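Local coordinates for hypothetical protein NE0471 (PDB 2AUW) that is of unknown function but may bind DNA, at residues Thr24-Ser27 / Val31-Val34. Residues are numbered along the deposited sequence; the frame is centred on the assembly and turned at random.
Sequences TTWS and VLEV
Thr24 and Leu32 form an antiparallel hydrogen-bonded pair in the hairpin of strands 21-26 and 31-35. Leu32 N gives a bond of 2.8 Å to Thr24 O, and Thr24 N returns one of 2.7 Å to Leu32 O. Val31 CA adds a CA-H...O contact to Thr24 O at 3.3 Å.

Side-chain polar bonds extend this ladder. Thr24 OG1 lies between its own backbone N and carbonyl carbon (chi1 53°), a rotation that carries the hydroxyl over to donate to Leu32 O at 2.7 Å. Amide and hydroxyl reach that oxygen from opposite faces of the carbonyl plane. The same OG1 accepts from Trp26 NE1 at 2.8 Å, lying 22° out of the indole plane, so a hydrogen-bond chain runs from indole N-H through hydroxyl to carbonyl.

Among apolar contacts, Leu32 CD1 meets the pyrrole part of Trp26 obliquely, 3.8 Å from Trp26 NE1, the two side chains crossing near a right angle. Tyr80 of helix 76-86 touches both, edge-to-face with the indole. On the sheet face opposite Thr24 and Leu32, Val31 CG2 lies alongside Thr25, 4.0 Å from Thr25 CG2.

A valine in place of Thr24 would probably leave the indole N-H without its acceptor and Leu32 O with one donor fewer. The hydroxyl of buried Thr24, donor and acceptor at once, thus probably helps tie the indole's orientation to the pairing of the hairpin strands.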
# COMPACT_ATOMS: atom_id res chain seq x y z
N THR B 24 -5.90 5.78 -26.35
CA THR B 24 -5.22 4.98 -25.30
C THR B 24 -6.29 4.28 -24.49
O THR B 24 -7.28 4.90 -24.14
CB THR B 24 -4.33 5.86 -24.38
OG1 THR B 24 -5.12 6.94 -23.84
CG2 THR B 24 -3.15 6.43 -25.18
N THR B 25 -6.09 3.00 -24.23
CA THR B 25 -7.02 2.21 -23.40
C THR B 25 -6.28 1.77 -22.13
O THR B 25 -5.10 1.38 -22.19
CB THR B 25 -7.56 0.97 -24.16
OG1 THR B 25 -8.10 1.39 -25.43
CG2 THR B 25 -8.65 0.29 -23.34
N TRP B 26 -6.98 1.81 -21.02
CA TRP B 26 -6.39 1.64 -19.71
C TRP B 26 -7.11 0.55 -18.91
O TRP B 26 -8.28 0.32 -19.13
CB TRP B 26 -6.41 2.98 -18.95
CG TRP B 26 -5.75 4.10 -19.77
CD1 TRP B 26 -6.36 4.87 -20.73
CD2 TRP B 26 -4.38 4.52 -19.71
NE1 TRP B 26 -5.45 5.76 -21.28
CE2 TRP B 26 -4.23 5.56 -20.67
CE3 TRP B 26 -3.27 4.14 -18.93
CZ2 TRP B 26 -3.00 6.23 -20.87
CZ3 TRP B 26 -2.04 4.81 -19.12
CH2 TRP B 26 -1.92 5.85 -20.09
N SER B 27 -6.40 -0.06 -17.96
CA SER B 27 -6.97 -1.02 -17.00
C SER B 27 -8.11 -0.47 -16.12
O SER B 27 -8.78 -1.25 -15.40
CB SER B 27 -5.85 -1.54 -16.10
OG SER B 27 -5.46 -0.50 -15.21
N VAL B 31 -11.06 4.90 -22.10
CA VAL B 31 -10.53 4.99 -23.45
C VAL B 31 -10.38 6.50 -23.70
O VAL B 31 -11.35 7.24 -23.69
CB VAL B 31 -11.45 4.33 -24.50
CG1 VAL B 31 -10.84 4.51 -25.91
CG2 VAL B 31 -11.63 2.85 -24.19
N LEU B 32 -9.14 6.95 -23.79
CA LEU B 32 -8.84 8.40 -23.79
C LEU B 32 -8.02 8.73 -25.02
O LEU B 32 -7.07 8.04 -25.35
CB LEU B 32 -8.04 8.80 -22.54
CG LEU B 32 -8.57 8.36 -21.17
CD1 LEU B 32 -7.54 8.71 -20.11
CD2 LEU B 32 -9.88 9.05 -20.90
N GLU B 33 -8.36 9.82 -25.67
CA GLU B 33 -7.57 10.29 -26.80
C GLU B 33 -6.68 11.44 -26.34
O GLU B 33 -6.99 12.16 -25.39
CB GLU B 33 -8.46 10.72 -27.97
CG GLU B 33 -9.27 9.53 -28.62
CD GLU B 33 -10.17 9.95 -29.80
OE1 GLU B 33 -10.05 11.09 -30.30
OE2 GLU B 33 -10.99 9.10 -30.24
N VAL B 34 -5.58 11.61 -27.04
CA VAL B 34 -4.60 12.62 -26.61
C VAL B 34 -3.76 13.04 -27.81
O VAL B 34 -3.31 12.19 -28.61
CB VAL B 34 -3.69 12.04 -25.50
CG1 VAL B 34 -2.92 10.83 -26.00
CG2 VAL B 34 -2.73 13.14 -24.91